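Local coordinates for regulator of G-protein signaling 16 (Mus musculus, PDB 3C7L), which speeds GTP hydrolysis by G-protein alpha subunits, returning them to the inactive GDP-bound form and so curtailing receptor signalling, including phototransduction, at residues 20-25 with 122-127; 47-52 with 82-87; 76-81 with 91-96. All blocks are in the same frame, centred on the assembly; numbering follows the deposited sequence.

Interaction 1: residues 20-25 with 122-127; sequences ESFDLL and DSYPRF
Tyr124 of helix 109-128 packs against Phe22, the first residue of the short helix 22-25, in an oblique aromatic pair with ring centroids 4.6 Å apart and planes inclined at 38°. Phe22 CD1 sits over one face of the tyrosine, displaced toward its rim and 3.6 Å from Tyr124 CD1. Farther along the same ring, Phe22 CB makes a CH-pi contact, 4.2 Å from the centroid of the Tyr124 ring.

Aliphatic packing adds the two branches of Leu25. Its CD2 lies 3.7 Å from Tyr124 CE1 and in the plane of the Phe22 ring, at its edge; CD1 turns instead to Phe127 CE2, at 4.1 Å. With CG anti to the backbone N in both tyrosine and leucine (chi1 164° and 173°), the two side chains reach toward the opposing helix and run past each other in opposite directions.

The polar bonds lie at the margins of this packing. Tyr124 OH hydrogen-bonds to Trp18 O, just before the segment, which fixes the far end of the ring. Ser21 N-caps helix 22-25 through a weak bond from Asp23 N to its OG. Buried aromatic packing of this kind joins the N-terminal part of the chain to the last long helix, as in the terminal subdomain of the all-helical RGS fold.

Interaction 2: residues 47-52 with 82-87; sequences NLEFWL and APKEVN
The Phe50 ring meets Val86 obliquely: Val86 CG1 lies 3.8 Å from Phe50 CB and about 4.1 Å from both CG and CD2 of the ring. Elsewhere the phenylalanine touches Ile73 and Ile78 of helix 63-78 and Thr115 of helix 109-128, so it belongs to the core of the four-helix bundle of the RGS fold. The amide of Asn47 crosses Val86 at a slant, with Asn47 OD1 4.0 Å from Val86 CB. The carboxylate of Glu49 is shared: OE1 turns to Lys84, and OE2 is hydrogen-bonded to His36 NE2 of helix 29-40.

Segment 82-87 belongs to the loop between helices 63-78 and 90-101; the matching loop in other RGS domains bound to their G proteins reaches the switch regions of the alpha subunit, consistent with a similar role here. From within a type I turn, Ala82 to Glu85, Lys84 stretches its extended chain across Glu49 at about a right angle. Its NZ forms a salt bridge with Glu49 OE1, at 3.2 Å, with a weak hydrogen bond, and the same NZ has a long, weak ion pair with Glu76 OE2. The Lys84 CD and CE methylenes also rest near that glutamate, each 3.4 Å from Glu49 OE1.

At the other end of the segment a single water joins the buried side chain of Asn47 to the loop backbone: it donates to Asn47 OD1 at 2.5 Å, a length short enough to be doubtful, and accepts from Asn87 N at 2.7 Å.

Interaction 3: residues 76-81 with 91-96; sequences EYIRSE and ETRELT
Arg93 lays its aliphatic part against the carbonyl of Ile78 in segment 76-81: Ile78 O stands 3.0 Å from Arg93 CD and 3.6 Å from Arg93 CG, a tight fit of methylenes against a peptide oxygen. The side chain is bent at chi3 (-59°), and its course passes the backbone of Ser80, whose N is 4.1 Å from Arg93 CD. One turn further along, Thr96 offers its methyl to the branch methyl of Ile78, the two CG2 atoms (Ile78 and Thr96) meeting at 4.1 Å with the side chains crossed at about a right angle.

A second shell sets that methyl in place. Thr96 OG1 donates to Thr92 O at 2.8 Å, tying the hydroxyl back to its own helix and leaving CG2 for the isoleucine. Thr92 O is gripped twice, since Thr96 N reaches it from the opposite face of the carbonyl plane. Thr92 N in turn bonds to Asp89 OD1 at the start of the helix.

Farther out, Ile78 also touches Phe50 of helix 45-57 and Ala111 of helix 109-128, while Thr96 rests on Phe74. The contact thus closes the junction of helices 63-78 and 90-101 where both meet helix 109-128.

How the interactions relate
Interactions 2 and 3 adjoin, their centres about 10 Å apart, and their segments alternate along the chain. The loop 82-87 is fastened directly to helix 63-78 by a probable backbone hydrogen bond from Val86 N to Tyr77 O, 2.9 Å long. Interaction 2 sets segment 82-87 against helix 45-57, and interaction 3 sets the preceding 76-81 against helix 90-101. Interaction 1 encloses both in sequence but touches neither: its nearest atoms are about 4 Å from interaction 2 (centres about 17 Å apart), while interactions 1 and 3, centres about 25 Å apart, lie on opposite sides of the chain's centre. Helix 109-128, which carries part of interaction 1, also touches residues of the other two.

Interaction 1: residues 20-25 with 122-127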
loop_
_atom_site.group_PDB
_atom_site.type_symbol
_atom_site.label_atom_id
_atom_site.label_comp_id
_atom_site.label_asym_id
_atom_site.label_seq_id
_atom_site.Cartn_x
_atom_site.Cartn_y
_atom_site.Cartn_z
ATOM N N GLU A 20 1.395 -14.388 11.540
ATOM C CA GLU A 20 1.301 -15.583 10.704
ATOM C C GLU A 20 1.193 -15.158 9.240
ATOM O O GLU A 20 1.614 -15.885 8.340
ATOM C CB GLU A 20 0.064 -16.414 11.049
ATOM C CG GLU A 20 0.077 -17.097 12.396
ATOM C CD GLU A 20 -1.144 -17.983 12.579
ATOM O OE1 GLU A 20 -2.249 -17.547 12.199
ATOM O OE2 GLU A 20 -1.004 -19.107 13.110
ATOM N N SER A 21 0.621 -13.978 9.012
ATOM C CA SER A 21 0.432 -13.469 7.657
ATOM C C SER A 21 0.278 -11.959 7.591
ATOM O O SER A 21 -0.531 -11.381 8.310
ATOM C CB SER A 21 -0.810 -14.111 7.035
ATOM O OG SER A 21 -1.161 -13.460 5.826
ATOM N N PHE A 22 1.041 -11.324 6.710
ATOM C CA PHE A 22 0.958 -9.880 6.542
ATOM C C PHE A 22 -0.462 -9.512 6.086
ATOM O O PHE A 22 -0.983 -8.440 6.412
ATOM C CB PHE A 22 2.005 -9.425 5.517
ATOM C CG PHE A 22 2.151 -7.930 5.410
ATOM C CD1 PHE A 22 2.061 -7.121 6.540
ATOM C CD2 PHE A 22 2.403 -7.332 4.181
ATOM C CE1 PHE A 22 2.219 -5.736 6.447
ATOM C CE2 PHE A 22 2.563 -5.948 4.077
ATOM C CZ PHE A 22 2.470 -5.149 5.211
ATOM N N ASP A 23 -1.098 -10.418 5.351
ATOM C CA ASP A 23 -2.455 -10.189 4.873
ATOM C C ASP A 23 -3.460 -10.134 6.025
ATOM O O ASP A 23 -4.440 -9.388 5.962
ATOM C CB ASP A 23 -2.844 -11.278 3.872
ATOM C CG ASP A 23 -2.008 -11.220 2.609
ATOM O OD1 ASP A 23 -2.218 -10.294 1.800
ATOM O OD2 ASP A 23 -1.127 -12.085 2.434
ATOM N N LEU A 24 -3.221 -10.917 7.073
ATOM C CA LEU A 24 -4.119 -10.908 8.222
ATOM C C LEU A 24 -3.932 -9.607 9.000
ATOM O O LEU A 24 -4.892 -9.037 9.513
ATOM C CB LEU A 24 -3.860 -12.115 9.131
ATOM C CG LEU A 24 -4.273 -13.481 8.574
ATOM C CD1 LEU A 24 -4.124 -14.543 9.662
ATOM C CD2 LEU A 24 -5.702 -13.424 8.080
ATOM N N LEU A 25 -2.691 -9.137 9.095
ATOM C CA LEU A 25 -2.429 -7.881 9.786
ATOM C C LEU A 25 -3.170 -6.743 9.072
ATOM O O LEU A 25 -3.810 -5.907 9.711
ATOM C CB LEU A 25 -0.928 -7.577 9.801
ATOM C CG LEU A 25 -0.508 -6.205 10.350
ATOM C CD1 LEU A 25 -0.911 -6.079 11.808
ATOM C CD2 LEU A 25 0.999 -6.035 10.211
ATOM N N ASP A 122 10.769 -5.562 5.414
ATOM C CA ASP A 122 11.547 -4.632 6.227
ATOM C C ASP A 122 10.818 -4.055 7.442
ATOM O O ASP A 122 11.091 -4.444 8.585
ATOM C CB ASP A 122 12.056 -3.483 5.359
ATOM C CG ASP A 122 12.733 -2.403 6.171
ATOM O OD1 ASP A 122 13.516 -2.750 7.079
ATOM O OD2 ASP A 122 12.491 -1.207 5.899
ATOM N N SER A 123 9.890 -3.132 7.202
ATOM C CA SER A 123 9.166 -2.493 8.296
ATOM C C SER A 123 8.187 -3.404 9.020
ATOM O O SER A 123 7.935 -3.218 10.211
ATOM C CB SER A 123 8.444 -1.237 7.792
ATOM O OG SER A 123 7.611 -1.507 6.673
ATOM N N TYR A 124 7.634 -4.389 8.316
ATOM C CA TYR A 124 6.679 -5.315 8.928
ATOM C C TYR A 124 7.373 -6.145 10.010
ATOM O O TYR A 124 6.905 -6.200 11.146
ATOM C CB TYR A 124 6.048 -6.199 7.843
ATOM C CG TYR A 124 5.328 -7.452 8.311
ATOM C CD1 TYR A 124 4.320 -7.401 9.284
ATOM C CD2 TYR A 124 5.617 -8.687 7.727
ATOM C CE1 TYR A 124 3.616 -8.559 9.656
ATOM C CE2 TYR A 124 4.926 -9.840 8.088
ATOM C CZ TYR A 124 3.928 -9.770 9.047
ATOM O OH TYR A 124 3.247 -10.917 9.369
ATOM N N PRO A 125 8.495 -6.801 9.675
ATOM C CA PRO A 125 9.188 -7.592 10.694
ATOM C C PRO A 125 9.682 -6.735 11.859
ATOM O O PRO A 125 9.704 -7.194 12.995
ATOM C CB PRO A 125 10.336 -8.226 9.916
ATOM C CG PRO A 125 9.735 -8.431 8.570
ATOM C CD PRO A 125 9.027 -7.111 8.336
ATOM N N ARG A 126 10.084 -5.496 11.589
ATOM C CA ARG A 126 10.552 -4.639 12.673
ATOM C C ARG A 126 9.381 -4.210 13.555
ATOM O O ARG A 126 9.537 -4.011 14.763
ATOM C CB ARG A 126 11.313 -3.418 12.126
ATOM C CG ARG A 126 12.696 -3.788 11.586
ATOM C CD ARG A 126 13.553 -2.595 11.184
ATOM N NE ARG A 126 13.059 -1.899 9.998
ATOM C CZ ARG A 126 12.299 -0.810 10.028
ATOM N NH1 ARG A 126 11.934 -0.279 11.188
ATOM N NH2 ARG A 126 11.922 -0.237 8.892
ATOM N N PHE A 127 8.204 -4.085 12.951
ATOM C CA PHE A 127 7.001 -3.710 13.694
ATOM C C PHE A 127 6.683 -4.806 14.698
ATOM O O PHE A 127 6.300 -4.528 15.841
ATOM C CB PHE A 127 5.796 -3.555 12.750
ATOM C CG PHE A 127 4.458 -3.547 13.462
ATOM C CD1 PHE A 127 4.119 -2.511 14.330
ATOM C CD2 PHE A 127 3.547 -4.586 13.273
ATOM C CE1 PHE A 127 2.893 -2.507 15.001
ATOM C CE2 PHE A 127 2.316 -4.591 13.940
ATOM C CZ PHE A 127 1.991 -3.549 14.804
#

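Interaction 2: residues 47-52 with 82-87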
loop_
_atom_site.group_PDB
_atom_site.type_symbol
_atom_site.label_atom_id
_atom_site.label_comp_id
_atom_site.label_asym_id
_atom_site.label_seq_id
_atom_site.Cartn_x
_atom_site.Cartn_y
_atom_site.Cartn_z
ATOM N N ASN A 47 3.302 3.902 2.114
ATOM C CA ASN A 47 3.320 2.554 1.540
ATOM C C ASN A 47 2.033 1.819 1.894
ATOM O O ASN A 47 1.424 1.150 1.048
ATOM C CB ASN A 47 4.522 1.751 2.055
ATOM C CG ASN A 47 5.843 2.294 1.546
ATOM O OD1 ASN A 47 5.916 2.840 0.442
ATOM N ND2 ASN A 47 6.901 2.129 2.340
ATOM N N LEU A 48 1.625 1.941 3.155
ATOM C CA LEU A 48 0.411 1.290 3.628
ATOM C C LEU A 48 -0.846 1.964 3.073
ATOM O O LEU A 48 -1.807 1.291 2.716
ATOM C CB LEU A 48 0.373 1.306 5.163
ATOM C CG LEU A 48 -0.899 0.770 5.826
ATOM C CD1 LEU A 48 -1.140 -0.677 5.409
ATOM C CD2 LEU A 48 -0.761 0.876 7.333
ATOM N N GLU A 49 -0.839 3.293 3.006
ATOM C CA GLU A 49 -1.991 4.028 2.493
ATOM C C GLU A 49 -2.227 3.684 1.029
ATOM O O GLU A 49 -3.367 3.529 0.589
ATOM C CB GLU A 49 -1.769 5.537 2.670
ATOM C CG GLU A 49 -1.716 5.929 4.141
ATOM C CD GLU A 49 -1.353 7.382 4.385
ATOM O OE1 GLU A 49 -0.956 8.090 3.431
ATOM O OE2 GLU A 49 -1.458 7.806 5.554
ATOM N N PHE A 50 -1.140 3.552 0.279
ATOM C CA PHE A 50 -1.223 3.209 -1.133
ATOM C C PHE A 50 -1.777 1.798 -1.313
ATOM O O PHE A 50 -2.649 1.574 -2.152
ATOM C CB PHE A 50 0.163 3.312 -1.780
ATOM C CG PHE A 50 0.231 2.742 -3.168
ATOM C CD1 PHE A 50 -0.600 3.221 -4.174
ATOM C CD2 PHE A 50 1.125 1.722 -3.469
ATOM C CE1 PHE A 50 -0.540 2.692 -5.462
ATOM C CE2 PHE A 50 1.192 1.188 -4.743
ATOM C CZ PHE A 50 0.358 1.673 -5.746
ATOM N N TRP A 51 -1.269 0.852 -0.525
ATOM C CA TRP A 51 -1.724 -0.533 -0.617
ATOM C C TRP A 51 -3.229 -0.600 -0.374
ATOM O O TRP A 51 -3.963 -1.201 -1.152
ATOM C CB TRP A 51 -0.989 -1.408 0.407
ATOM C CG TRP A 51 -1.211 -2.890 0.225
ATOM C CD1 TRP A 51 -0.460 -3.744 -0.525
ATOM C CD2 TRP A 51 -2.267 -3.677 0.792
ATOM N NE1 TRP A 51 -0.979 -5.017 -0.462
ATOM C CE2 TRP A 51 -2.090 -5.002 0.339
ATOM C CE3 TRP A 51 -3.350 -3.389 1.638
ATOM C CZ2 TRP A 51 -2.953 -6.043 0.705
ATOM C CZ3 TRP A 51 -4.209 -4.425 2.004
ATOM C CH2 TRP A 51 -4.003 -5.734 1.536
ATOM N N LEU A 52 -3.689 0.028 0.700
ATOM C CA LEU A 52 -5.114 0.038 1.028
ATOM C C LEU A 52 -5.946 0.725 -0.060
ATOM O O LEU A 52 -7.083 0.328 -0.322
ATOM C CB LEU A 52 -5.347 0.745 2.364
ATOM C CG LEU A 52 -4.762 0.103 3.625
ATOM C CD1 LEU A 52 -4.795 1.115 4.750
ATOM C CD2 LEU A 52 -5.550 -1.139 4.006
ATOM N N ALA A 82 4.866 13.285 -6.493
ATOM C CA ALA A 82 3.506 13.208 -5.968
ATOM C C ALA A 82 3.583 13.459 -4.459
ATOM O O ALA A 82 4.610 13.193 -3.833
ATOM C CB ALA A 82 2.904 11.828 -6.246
ATOM N N PRO A 83 2.498 13.971 -3.858
ATOM C CA PRO A 83 2.449 14.255 -2.421
ATOM C C PRO A 83 2.923 13.071 -1.580
ATOM O O PRO A 83 3.749 13.227 -0.677
ATOM C CB PRO A 83 0.972 14.560 -2.182
ATOM C CG PRO A 83 0.523 15.121 -3.490
ATOM C CD PRO A 83 1.183 14.202 -4.480
ATOM N N LYS A 84 2.402 11.886 -1.887
ATOM C CA LYS A 84 2.752 10.680 -1.140
ATOM C C LYS A 84 3.457 9.643 -2.004
ATOM O O LYS A 84 3.235 8.439 -1.852
ATOM C CB LYS A 84 1.491 10.060 -0.536
ATOM C CG LYS A 84 0.809 10.923 0.502
ATOM C CD LYS A 84 -0.516 10.319 0.934
ATOM C CE LYS A 84 -1.179 11.173 2.002
ATOM N NZ LYS A 84 -2.528 10.660 2.348
ATOM N N GLU A 85 4.319 10.116 -2.898
ATOM C CA GLU A 85 5.050 9.242 -3.802
ATOM C C GLU A 85 5.700 8.056 -3.095
ATOM O O GLU A 85 6.483 8.230 -2.163
ATOM C CB GLU A 85 6.120 10.037 -4.557
ATOM C CG GLU A 85 6.970 9.177 -5.479
ATOM C CD GLU A 85 7.934 9.983 -6.323
ATOM O OE1 GLU A 85 8.215 11.147 -5.969
ATOM O OE2 GLU A 85 8.424 9.445 -7.339
ATOM N N VAL A 86 5.369 6.850 -3.541
ATOM C CA VAL A 86 5.950 5.648 -2.950
ATOM C C VAL A 86 7.292 5.355 -3.618
ATOM O O VAL A 86 7.498 5.696 -4.781
ATOM C CB VAL A 86 5.015 4.423 -3.110
ATOM C CG1 VAL A 86 3.714 4.667 -2.351
ATOM C CG2 VAL A 86 4.726 4.169 -4.581
ATOM N N ASN A 87 8.195 4.710 -2.886
ATOM C CA ASN A 87 9.520 4.396 -3.414
ATOM C C ASN A 87 9.529 3.253 -4.425
ATOM O O ASN A 87 9.802 2.099 -4.089
ATOM C CB ASN A 87 10.485 4.089 -2.268
ATOM C CG ASN A 87 11.893 3.796 -2.755
ATOM O OD1 ASN A 87 12.439 4.522 -3.589
ATOM N ND2 ASN A 87 12.492 2.738 -2.228
HETATM O O HOH W 1 7.751 4.448 -0.200
#

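Interaction 3: residues 76-81 with 91-96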
loop_
_atom_site.group_PDB
_atom_site.type_symbol
_atom_site.label_atom_id
_atom_site.label_comp_id
_atom_site.label_asym_id
_atom_site.label_seq_id
_atom_site.Cartn_x
_atom_site.Cartn_y
_atom_site.Cartn_z
ATOM N N GLU A 76 -1.590 10.883 -6.618
ATOM C CA GLU A 76 -1.261 10.972 -5.207
ATOM C C GLU A 76 -0.081 10.113 -4.767
ATOM O O GLU A 76 0.721 10.546 -3.942
ATOM C CB GLU A 76 -2.490 10.627 -4.352
ATOM C CG GLU A 76 -2.175 10.502 -2.874
ATOM C CD GLU A 76 -3.396 10.639 -1.988
ATOM O OE1 GLU A 76 -4.429 9.994 -2.272
ATOM O OE2 GLU A 76 -3.313 11.393 -0.995
ATOM N N TYR A 77 0.040 8.909 -5.324
ATOM C CA TYR A 77 1.108 7.996 -4.919
ATOM C C TYR A 77 2.161 7.567 -5.939
ATOM O O TYR A 77 3.269 7.199 -5.549
ATOM C CB TYR A 77 0.506 6.704 -4.352
ATOM C CG TYR A 77 -0.512 6.879 -3.251
ATOM C CD1 TYR A 77 -1.873 6.900 -3.535
ATOM C CD2 TYR A 77 -0.114 6.983 -1.918
ATOM C CE1 TYR A 77 -2.819 7.012 -2.522
ATOM C CE2 TYR A 77 -1.051 7.099 -0.892
ATOM C CZ TYR A 77 -2.402 7.108 -1.203
ATOM O OH TYR A 77 -3.336 7.199 -0.200
ATOM N N ILE A 78 1.834 7.594 -7.228
ATOM C CA ILE A 78 2.776 7.102 -8.230
ATOM C C ILE A 78 3.666 8.080 -8.997
ATOM O O ILE A 78 4.879 7.870 -9.076
ATOM C CB ILE A 78 2.040 6.225 -9.276
ATOM C CG1 ILE A 78 1.269 5.105 -8.575
ATOM C CG2 ILE A 78 3.048 5.623 -10.261
ATOM C CD1 ILE A 78 2.152 4.059 -7.895
ATOM N N ARG A 79 3.086 9.131 -9.570
ATOM C CA ARG A 79 3.886 10.069 -10.358
ATOM C C ARG A 79 4.997 10.771 -9.587
ATOM O O ARG A 79 4.902 10.994 -8.381
ATOM C CB ARG A 79 2.992 11.120 -11.037
ATOM C CG ARG A 79 2.291 12.094 -10.103
ATOM C CD ARG A 79 1.517 13.142 -10.904
ATOM N NE ARG A 79 0.691 13.991 -10.044
ATOM C CZ ARG A 79 -0.087 14.978 -10.485
ATOM N NH1 ARG A 79 -0.145 15.250 -11.782
ATOM N NH2 ARG A 79 -0.815 15.687 -9.630
ATOM N N SER A 80 6.062 11.108 -10.304
ATOM C CA SER A 80 7.192 11.796 -9.720
ATOM C C SER A 80 6.741 13.059 -8.992
ATOM O O SER A 80 5.925 13.833 -9.501
ATOM C CB SER A 80 8.196 12.164 -10.815
ATOM O OG SER A 80 9.246 12.959 -10.296
ATOM N N GLU A 81 7.273 13.257 -7.792
ATOM C CA GLU A 81 6.957 14.427 -6.988
ATOM C C GLU A 81 5.535 14.433 -6.451
ATOM O O GLU A 81 5.046 15.464 -6.004
ATOM C CB GLU A 81 7.219 15.706 -7.798
ATOM C CG GLU A 81 8.690 15.918 -8.133
ATOM C CD GLU A 81 8.939 17.175 -8.956
ATOM O OE1 GLU A 81 8.656 17.168 -10.174
ATOM O OE2 GLU A 81 9.411 18.174 -8.381
ATOM N N GLU A 91 11.039 2.181 -13.857
ATOM C CA GLU A 91 10.471 1.089 -14.633
ATOM C C GLU A 91 9.004 0.882 -14.268
ATOM O O GLU A 91 8.122 0.868 -15.135
ATOM C CB GLU A 91 11.244 -0.198 -14.349
ATOM C CG GLU A 91 10.897 -1.339 -15.277
ATOM C CD GLU A 91 11.411 -1.109 -16.681
ATOM O OE1 GLU A 91 12.651 -1.095 -16.864
ATOM O OE2 GLU A 91 10.580 -0.936 -17.603
ATOM N N THR A 92 8.753 0.731 -12.971
ATOM C CA THR A 92 7.404 0.505 -12.466
ATOM C C THR A 92 6.506 1.728 -12.629
ATOM O O THR A 92 5.316 1.586 -12.906
ATOM C CB THR A 92 7.444 0.083 -10.987
ATOM O OG1 THR A 92 8.343 -1.022 -10.837
ATOM C CG2 THR A 92 6.052 -0.333 -10.504
ATOM N N ARG A 93 7.064 2.927 -12.461
ATOM C CA ARG A 93 6.274 4.147 -12.620
ATOM C C ARG A 93 5.807 4.288 -14.064
ATOM O O ARG A 93 4.669 4.680 -14.328
ATOM C CB ARG A 93 7.087 5.396 -12.252
ATOM C CG ARG A 93 7.163 5.713 -10.775
ATOM C CD ARG A 93 7.356 7.216 -10.568
ATOM N NE ARG A 93 8.572 7.716 -11.204
ATOM C CZ ARG A 93 9.800 7.406 -10.803
ATOM N NH1 ARG A 93 9.973 6.599 -9.766
ATOM N NH2 ARG A 93 10.855 7.898 -11.437
ATOM N N GLU A 94 6.703 3.970 -14.993
ATOM C CA GLU A 94 6.417 4.059 -16.423
ATOM C C GLU A 94 5.377 3.011 -16.816
ATOM O O GLU A 94 4.471 3.281 -17.604
ATOM C CB GLU A 94 7.715 3.851 -17.215
ATOM C CG GLU A 94 7.583 3.994 -18.721
ATOM C CD GLU A 94 6.945 5.302 -19.125
ATOM O OE1 GLU A 94 7.356 6.354 -18.594
ATOM O OE2 GLU A 94 6.034 5.278 -19.976
ATOM N N LEU A 95 5.521 1.817 -16.251
ATOM C CA LEU A 95 4.597 0.716 -16.510
ATOM C C LEU A 95 3.192 1.104 -16.050
ATOM O O LEU A 95 2.211 0.905 -16.763
ATOM C CB LEU A 95 5.047 -0.539 -15.753
ATOM C CG LEU A 95 4.077 -1.722 -15.843
ATOM C CD1 LEU A 95 4.256 -2.388 -17.182
ATOM C CD2 LEU A 95 4.328 -2.724 -14.729
ATOM N N THR A 96 3.106 1.664 -14.848
ATOM C CA THR A 96 1.822 2.065 -14.293
ATOM C C THR A 96 1.160 3.130 -15.165
ATOM O O THR A 96 -0.037 3.073 -15.417
ATOM C CB THR A 96 1.996 2.584 -12.849
ATOM O OG1 THR A 96 2.642 1.573 -12.061
ATOM C CG2 THR A 96 0.648 2.917 -12.230
#